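Local coordinates for protein NEDD8-conjugating enzyme UBC12 (Saccharomyces cerevisiae, PDB 3O2U) that accepts the ubiquitin-like protein Rub1 (NEDD8) from its E1 enzyme and catalyses its covalent attachment to other proteins, chiefly the cullin Cdc53, at residues N109-G114 with D149-D154; I105-I110 with L143-N148. All coordinates share one frame; numbering follows the deposited sequence.

How the contacts relate
Both contacts brace one loop, which follows strand 98-101 and leads toward the predicted catalytic Cys117, against the chain that runs from helix 131-143 to helix 153-160. They share Asn109 and Ile110, and their centres lie about 7 Å apart. Each is partly buried. Contact 2 sets His107, Pro108 and Asn109, all buried, against a partly exposed proline-rich loop, and joins prolines and an amide. Contact 1 includes the exposed Leu151 and a turn of mixed exposure, and relies on one amide-to-carbonyl bond from Asn109 and the aliphatic cover of Leu151. Between them, Pro108 O lies 2.7 Å from Leu151 N, a probable hydrogen bond tying the two together.

Contact 1 (N109-G114 with D149-D154); sequences NIDLKG and DPLNKD
Asn109 reaches Asp149 through the nitrogen of its amide: ND2 donates to Asp149 O at 3.0 Å, with an N-H...O angle of 159°. The acceptor lies in the amide plane of Asn109, yet the nitrogen sits well above the carbonyl plane of Asp149, so the bond leaves the lone pairs aside. CG stands anti to the carbonyl carbon (chi1 -48°), which carries the amide across although the side chain starts out away from the segment 149-154. The same ND2 also donates to Asn146 O, so two carbonyls hold the amide. CB of Asp149 rests 3.6 Å from Asn109 ND2, and the carboxylate plane of Asp149 is turned steeply from the amide.

Leu151 supplies the apolar part. Leu151 CD1 lies 3.5 Å from Asn109 O, and Leu151 CB meets CB of Asp111 at 3.8 Å, so an aliphatic residue lies over the backbone of Asn109 to Asp111 without needing polar partners of its own. Asp111 has chi1 69°, with CG between N and the carbonyl carbon. This brings OD1 back over its own turn, where it accepts from Asn115 N and, weakly, from Lys113 N. Gly114, with its positive phi, closes this type I turn from Asp111 to Gly114.

Asn152 is the N-cap of helix 153-160: OD1 takes the N-H of Ala155, while Asn152 ND2 donates a hydrogen bond to a water at 2.8 Å. That water also lies against Ile110 O, too close for the length to be trusted.

Asn109 ND2, Asp111 OD1 and Asn152 OD1 are all bound to backbone groups. This probably helps hold the chain beside Cys117, whose side chain meets that of Asp149; acidic residues at this position in related E2s are thought to help orient the incoming lysine.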
ATOM      1  N   ASN A 109      11.241  -8.321  -1.464  1.00 23.81           N
ATOM      2  CA  ASN A 109      10.951  -6.899  -1.628  1.00 28.34           C
ATOM      3  C   ASN A 109      10.190  -6.254  -0.451  1.00 28.84           C
ATOM      4  O   ASN A 109       9.814  -5.081  -0.507  1.00 29.01           O
ATOM      5  CB  ASN A 109      10.258  -6.664  -2.977  1.00 26.82           C
ATOM      6  CG  ASN A 109      10.975  -7.375  -4.132  1.00 31.48           C
ATOM      7  OD1 ASN A 109      10.367  -8.140  -4.893  1.00 34.72           O
ATOM      8  ND2 ASN A 109      12.272  -7.124  -4.265  1.00 30.96           N
ATOM      9  N   ILE A 110      10.016  -7.010   0.634  1.00 23.40           N
ATOM     10  CA  ILE A 110       9.325  -6.516   1.828  1.00 21.10           C
ATOM     11  C   ILE A 110      10.166  -6.814   3.069  1.00 24.08           C
ATOM     12  O   ILE A 110      10.625  -7.940   3.244  1.00 23.82           O
ATOM     13  CB  ILE A 110       7.919  -7.163   1.966  1.00 22.20           C
ATOM     14  CG1 ILE A 110       7.169  -7.030   0.639  1.00 21.43           C
ATOM     15  CG2 ILE A 110       7.130  -6.522   3.129  1.00 18.75           C
ATOM     16  CD1 ILE A 110       5.914  -7.842   0.546  1.00 22.85           C
ATOM     17  N   ASP A 111      10.402  -5.810   3.911  1.00 23.29           N
ATOM     18  CA  ASP A 111      11.214  -6.036   5.107  1.00 26.79           C
ATOM     19  C   ASP A 111      10.356  -6.384   6.318  1.00 27.95           C
ATOM     20  O   ASP A 111       9.129  -6.387   6.246  1.00 25.59           O
ATOM     21  CB  ASP A 111      12.171  -4.863   5.392  1.00 28.17           C
ATOM     22  CG  ASP A 111      11.452  -3.601   5.823  1.00 32.56           C
ATOM     23  OD1 ASP A 111      10.291  -3.692   6.291  1.00 28.07           O
ATOM     24  OD2 ASP A 111      12.065  -2.515   5.703  1.00 36.48           O
ATOM     25  N   LEU A 112      11.001  -6.710   7.428  1.00 27.15           N
ATOM     26  CA  LEU A 112      10.267  -7.183   8.592  1.00 30.26           C
ATOM     27  C   LEU A 112       9.524  -6.070   9.309  1.00 28.40           C
ATOM     28  O   LEU A 112       8.736  -6.333  10.217  1.00 32.40           O
ATOM     29  CB  LEU A 112      11.190  -7.927   9.560  1.00 30.43           C
ATOM     30  CG  LEU A 112      11.774  -9.205   8.958  1.00 36.97           C
ATOM     31  CD1 LEU A 112      12.849  -9.757   9.886  1.00 46.92           C
ATOM     32  CD2 LEU A 112      10.685 -10.234   8.703  1.00 29.23           C
ATOM     33  N   LYS A 113       9.777  -4.830   8.897  1.00 28.78           N
ATOM     34  CA  LYS A 113       9.050  -3.678   9.418  1.00 29.78           C
ATOM     35  C   LYS A 113       7.761  -3.376   8.629  1.00 32.11           C
ATOM     36  O   LYS A 113       6.960  -2.529   9.033  1.00 30.18           O
ATOM     37  CB  LYS A 113       9.960  -2.449   9.417  1.00 31.71           C
ATOM     38  CG  LYS A 113      10.967  -2.422  10.567  1.00 34.48           C
ATOM     39  N   GLY A 114       7.559  -4.065   7.511  1.00 24.16           N
ATOM     40  CA  GLY A 114       6.392  -3.808   6.682  1.00 23.68           C
ATOM     41  C   GLY A 114       6.649  -2.873   5.505  1.00 25.02           C
ATOM     42  O   GLY A 114       5.744  -2.629   4.699  1.00 21.78           O
ATOM     43  N   ASP A 149      15.795  -5.991  -5.539  1.00 45.08           N
ATOM     44  CA  ASP A 149      15.496  -4.929  -4.579  1.00 45.56           C
ATOM     45  C   ASP A 149      15.363  -5.535  -3.193  1.00 47.65           C
ATOM     46  O   ASP A 149      14.273  -5.533  -2.613  1.00 42.21           O
ATOM     47  CB  ASP A 149      14.205  -4.212  -4.952  1.00 48.11           C
ATOM     48  CG  ASP A 149      14.342  -3.396  -6.211  1.00 55.46           C
ATOM     49  OD1 ASP A 149      14.568  -2.174  -6.095  1.00 57.47           O
ATOM     50  OD2 ASP A 149      14.237  -3.979  -7.313  1.00 59.12           O
ATOM     51  N   PRO A 150      16.475  -6.062  -2.660  1.00 45.13           N
ATOM     52  CA  PRO A 150      16.430  -6.968  -1.511  1.00 39.37           C
ATOM     53  C   PRO A 150      16.275  -6.234  -0.185  1.00 38.99           C
ATOM     54  O   PRO A 150      17.277  -5.818   0.398  1.00 38.83           O
ATOM     55  CB  PRO A 150      17.801  -7.669  -1.558  1.00 44.31           C
ATOM     56  CG  PRO A 150      18.505  -7.152  -2.801  1.00 46.06           C
ATOM     57  CD  PRO A 150      17.852  -5.844  -3.127  1.00 50.60           C
ATOM     58  N   LEU A 151      15.042  -6.074   0.285  1.00 29.13           N
ATOM     59  CA  LEU A 151      14.820  -5.551   1.626  1.00 31.80           C
ATOM     60  C   LEU A 151      15.022  -6.686   2.619  1.00 31.35           C
ATOM     61  O   LEU A 151      15.356  -6.471   3.785  1.00 35.55           O
ATOM     62  CB  LEU A 151      13.406  -4.985   1.770  1.00 30.25           C
ATOM     63  CG  LEU A 151      13.082  -3.685   1.032  1.00 35.98           C
ATOM     64  CD1 LEU A 151      11.807  -3.068   1.600  1.00 28.70           C
ATOM     65  CD2 LEU A 151      14.230  -2.707   1.149  1.00 34.04           C
ATOM     66  N   ASN A 152      14.796  -7.899   2.136  1.00 28.95           N
ATOM     67  CA  ASN A 152      14.950  -9.096   2.944  1.00 32.52           C
ATOM     68  C   ASN A 152      15.990  -9.969   2.275  1.00 32.87           C
ATOM     69  O   ASN A 152      15.704 -10.640   1.282  1.00 34.19           O
ATOM     70  CB  ASN A 152      13.625  -9.842   3.051  1.00 28.39           C
ATOM     71  CG  ASN A 152      13.737 -11.117   3.874  1.00 30.66           C
ATOM     72  OD1 ASN A 152      14.764 -11.804   3.857  1.00 33.41           O
ATOM     73  ND2 ASN A 152      12.680 -11.437   4.596  1.00 28.83           N
ATOM     74  N   LYS A 153      17.204  -9.938   2.812  1.00 33.95           N
ATOM     75  CA  LYS A 153      18.336 -10.580   2.159  1.00 39.20           C
ATOM     76  C   LYS A 153      18.215 -12.093   2.138  1.00 34.59           C
ATOM     77  O   LYS A 153      18.642 -12.729   1.184  1.00 39.50           O
ATOM     78  CB  LYS A 153      19.651 -10.154   2.820  1.00 43.54           C
ATOM     79  CG  LYS A 153      20.036  -8.712   2.529  1.00 42.85           C
ATOM     80  CD  LYS A 153      21.085  -8.209   3.517  1.00 50.87           C
ATOM     81  CE  LYS A 153      22.284  -9.150   3.591  1.00 48.66           C
ATOM     82  NZ  LYS A 153      23.271  -8.724   4.626  1.00 55.37           N
ATOM     83  N   ASP A 154      17.632 -12.675   3.181  1.00 37.49           N
ATOM     84  CA  ASP A 154      17.452 -14.127   3.217  1.00 34.71           C
ATOM     85  C   ASP A 154      16.568 -14.620   2.073  1.00 35.76           C
ATOM     86  O   ASP A 154      16.877 -15.624   1.426  1.00 35.72           O
ATOM     87  CB  ASP A 154      16.855 -14.567   4.552  1.00 35.14           C
ATOM     88  CG  ASP A 154      17.793 -14.334   5.718  1.00 44.88           C
ATOM     89  OD1 ASP A 154      19.012 -14.192   5.481  1.00 42.53           O
ATOM     90  OD2 ASP A 154      17.307 -14.294   6.873  1.00 45.20           O
TER
HETATM   91  O   HOH W   1      10.434  -9.780   4.996  1.00 33.72           O

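Contact 2 (I105-I110 with L143-N148)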
ATOM      1  N   ILE A 105       6.191 -11.434   6.266  1.00 22.98           N
ATOM      2  CA  ILE A 105       6.253 -12.424   5.192  1.00 23.72           C
ATOM      3  C   ILE A 105       7.658 -12.551   4.596  1.00 25.66           C
ATOM      4  O   ILE A 105       8.457 -11.614   4.634  1.00 22.38           O
ATOM      5  CB  ILE A 105       5.195 -12.173   4.085  1.00 28.38           C
ATOM      6  CG1 ILE A 105       5.538 -10.940   3.270  1.00 26.87           C
ATOM      7  CG2 ILE A 105       3.773 -12.032   4.678  1.00 26.23           C
ATOM      8  CD1 ILE A 105       5.014 -11.037   1.859  1.00 28.58           C
ATOM      9  N   PHE A 106       7.942 -13.725   4.047  1.00 23.37           N
ATOM     10  CA  PHE A 106       9.251 -14.009   3.472  1.00 25.52           C
ATOM     11  C   PHE A 106       9.240 -13.607   2.000  1.00 24.09           C
ATOM     12  O   PHE A 106       8.805 -14.371   1.151  1.00 21.44           O
ATOM     13  CB  PHE A 106       9.541 -15.499   3.593  1.00 24.57           C
ATOM     14  CG  PHE A 106      10.973 -15.860   3.365  1.00 22.91           C
ATOM     15  CD1 PHE A 106      11.960 -15.413   4.234  1.00 24.20           C
ATOM     16  CD2 PHE A 106      11.331 -16.675   2.300  1.00 25.30           C
ATOM     17  CE1 PHE A 106      13.279 -15.758   4.037  1.00 26.17           C
ATOM     18  CE2 PHE A 106      12.656 -17.020   2.097  1.00 23.04           C
ATOM     19  CZ  PHE A 106      13.627 -16.563   2.960  1.00 24.55           C
ATOM     20  N   HIS A 107       9.685 -12.392   1.712  1.00 20.11           N
ATOM     21  CA  HIS A 107       9.662 -11.883   0.347  1.00 22.04           C
ATOM     22  C   HIS A 107      10.828 -10.914   0.161  1.00 21.76           C
ATOM     23  O   HIS A 107      11.082 -10.070   1.019  1.00 22.29           O
ATOM     24  CB  HIS A 107       8.332 -11.175   0.077  1.00 22.02           C
ATOM     25  CG  HIS A 107       8.163 -10.739  -1.343  1.00 19.60           C
ATOM     26  ND1 HIS A 107       7.292 -11.354  -2.210  1.00 22.64           N
ATOM     27  CD2 HIS A 107       8.773  -9.760  -2.050  1.00 18.40           C
ATOM     28  CE1 HIS A 107       7.354 -10.761  -3.391  1.00 17.94           C
ATOM     29  NE2 HIS A 107       8.256  -9.800  -3.320  1.00 19.91           N
ATOM     30  N   PRO A 108      11.556 -11.040  -0.954  1.00 23.81           N
ATOM     31  CA  PRO A 108      12.757 -10.216  -1.143  1.00 27.80           C
ATOM     32  C   PRO A 108      12.454  -8.718  -1.083  1.00 29.75           C
ATOM     33  O   PRO A 108      13.310  -7.944  -0.655  1.00 30.34           O
ATOM     34  CB  PRO A 108      13.241 -10.597  -2.547  1.00 25.85           C
ATOM     35  CG  PRO A 108      12.128 -11.355  -3.175  1.00 27.71           C
ATOM     36  CD  PRO A 108      11.308 -11.948  -2.084  1.00 24.52           C
ATOM     37  N   ASN A 109      11.241  -8.321  -1.464  1.00 23.81           N
ATOM     38  CA  ASN A 109      10.951  -6.899  -1.628  1.00 28.34           C
ATOM     39  C   ASN A 109      10.190  -6.254  -0.451  1.00 28.84           C
ATOM     40  O   ASN A 109       9.814  -5.081  -0.507  1.00 29.01           O
ATOM     41  CB  ASN A 109      10.258  -6.664  -2.977  1.00 26.82           C
ATOM     42  CG  ASN A 109      10.975  -7.375  -4.132  1.00 31.48           C
ATOM     43  OD1 ASN A 109      10.367  -8.140  -4.893  1.00 34.72           O
ATOM     44  ND2 ASN A 109      12.272  -7.124  -4.265  1.00 30.96           N
ATOM     45  N   ILE A 110      10.016  -7.010   0.634  1.00 23.40           N
ATOM     46  CA  ILE A 110       9.325  -6.516   1.828  1.00 21.10           C
ATOM     47  C   ILE A 110      10.166  -6.814   3.069  1.00 24.08           C
ATOM     48  O   ILE A 110      10.625  -7.940   3.244  1.00 23.82           O
ATOM     49  CB  ILE A 110       7.919  -7.163   1.966  1.00 22.20           C
ATOM     50  CG1 ILE A 110       7.169  -7.030   0.639  1.00 21.43           C
ATOM     51  CG2 ILE A 110       7.130  -6.522   3.129  1.00 18.75           C
ATOM     52  CD1 ILE A 110       5.914  -7.842   0.546  1.00 22.85           C
ATOM     53  N   LEU A 143       3.537 -12.432  -7.932  1.00 23.54           N
ATOM     54  CA  LEU A 143       3.555 -13.214  -9.165  1.00 26.59           C
ATOM     55  C   LEU A 143       4.954 -13.267  -9.769  1.00 31.37           C
ATOM     56  O   LEU A 143       5.358 -14.278 -10.344  1.00 39.41           O
ATOM     57  CB  LEU A 143       2.574 -12.625 -10.173  1.00 29.82           C
ATOM     58  CG  LEU A 143       1.159 -12.582  -9.623  1.00 27.03           C
ATOM     59  CD1 LEU A 143       0.176 -12.039 -10.655  1.00 30.73           C
ATOM     60  CD2 LEU A 143       0.747 -13.964  -9.155  1.00 32.26           C
ATOM     61  N   GLU A 144       5.685 -12.169  -9.645  1.00 30.10           N
ATOM     62  CA  GLU A 144       7.055 -12.099 -10.128  1.00 32.88           C
ATOM     63  C   GLU A 144       7.975 -11.410  -9.134  1.00 29.76           C
ATOM     64  O   GLU A 144       8.345 -10.245  -9.319  1.00 32.43           O
ATOM     65  CB  GLU A 144       7.113 -11.408 -11.494  1.00 40.18           C
ATOM     66  CG  GLU A 144       6.866 -12.346 -12.664  1.00 47.45           C
ATOM     67  CD  GLU A 144       7.902 -13.465 -12.736  1.00 56.39           C
ATOM     68  OE1 GLU A 144       9.071 -13.183 -13.099  1.00 57.24           O
ATOM     69  OE2 GLU A 144       7.546 -14.624 -12.424  1.00 50.95           O
ATOM     70  N   PRO A 145       8.352 -12.131  -8.062  1.00 31.60           N
ATOM     71  CA  PRO A 145       9.281 -11.560  -7.091  1.00 26.83           C
ATOM     72  C   PRO A 145      10.616 -11.308  -7.772  1.00 33.49           C
ATOM     73  O   PRO A 145      11.020 -12.072  -8.646  1.00 36.63           O
ATOM     74  CB  PRO A 145       9.440 -12.674  -6.044  1.00 30.33           C
ATOM     75  CG  PRO A 145       8.279 -13.566  -6.234  1.00 29.91           C
ATOM     76  CD  PRO A 145       7.940 -13.497  -7.697  1.00 30.36           C
ATOM     77  N   ASN A 146      11.286 -10.247  -7.357  1.00 36.30           N
ATOM     78  CA  ASN A 146      12.536  -9.826  -7.961  1.00 45.34           C
ATOM     79  C   ASN A 146      13.616  -9.801  -6.889  1.00 40.61           C
ATOM     80  O   ASN A 146      13.466  -9.129  -5.869  1.00 41.87           O
ATOM     81  CB  ASN A 146      12.346  -8.428  -8.564  1.00 42.96           C
ATOM     82  CG  ASN A 146      13.604  -7.884  -9.213  1.00 48.84           C
ATOM     83  OD1 ASN A 146      14.620  -8.573  -9.318  1.00 49.47           O
ATOM     84  ND2 ASN A 146      13.538  -6.633  -9.657  1.00 47.04           N
ATOM     85  N   PRO A 147      14.718 -10.531  -7.109  1.00 42.61           N
ATOM     86  CA  PRO A 147      15.753 -10.539  -6.072  1.00 45.10           C
ATOM     87  C   PRO A 147      16.622  -9.282  -6.082  1.00 45.95           C
ATOM     88  O   PRO A 147      17.536  -9.173  -5.261  1.00 48.00           O
ATOM     89  CB  PRO A 147      16.603 -11.768  -6.424  1.00 47.76           C
ATOM     90  CG  PRO A 147      16.299 -12.081  -7.862  1.00 49.97           C
ATOM     91  CD  PRO A 147      15.130 -11.252  -8.323  1.00 47.79           C
ATOM     92  N   ASN A 148      16.327  -8.335  -6.968  1.00 48.42           N
ATOM     93  CA  ASN A 148      17.191  -7.169  -7.159  1.00 43.23           C
ATOM     94  C   ASN A 148      16.871  -5.934  -6.313  1.00 51.53           C
ATOM     95  O   ASN A 148      17.594  -4.936  -6.364  1.00 53.68           O
ATOM     96  CB  ASN A 148      17.252  -6.803  -8.643  1.00 53.89           C
ATOM     97  CG  ASN A 148      17.818  -7.930  -9.491  1.00 53.61           C
ATOM     98  OD1 ASN A 148      18.839  -8.527  -9.143  1.00 57.75           O
ATOM     99  ND2 ASN A 148      17.151  -8.237 -10.597  1.00 48.33           N
TER
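Asn109 turns both ends of its amide on a single residue, using both its donor and its acceptor on the backbone of Asn146. Asn109 ND2 donates to Asn146 O at 2.8 Å, with the nitrogen in the carbonyl plane and a C=O...N angle of 155°, while Asn109 OD1 receives a weak bond, 3.4 Å long but nearly straight, from Asn146 N. Asn109 OD1 also accepts from His107 NE2 at 3.1 Å, tilted from the carbonyl plane. Gripped in this way, the amide has little freedom to flip, and asparagine suits the place because it is donor and acceptor on one short arm. Were Asn109 replaced by alanine, the carbonyls of Asn146 and Asp149 and the His107 NE2 would probably lose their partner, and a gap would be likely to open near Cys117.

His107 has CG anti to its backbone N (chi1 -174°), which swings the imidazole toward Asn109 and Pro145. CB of Pro145 comes within 3.9 Å of His107 CE1, and the two side chains cross at about a right angle. Over one face of the His107 ring lies Pro108 CD, 3.2 Å above the plane and near the rim; Phe142 of helix 131-143 meets the ring edge-to-face. Pro108 CG lies 4.1 Å from Pro145 CB, and Pro108 CB 3.6 Å from Asn146 O: the compact, puckered proline rings, which have no backbone N-H to satisfy, pack against each other. Asn146 secures its own bend, OD1 accepting from Asn148 N in an Asx turn.

In this protein a type I turn from His107 to Ile110 packs against the loop after helix 131-143. His107, Pro108 and Asn109 form the His-Pro-Asn motif, upstream of the predicted thioester cysteine and a hallmark of the E2 active site.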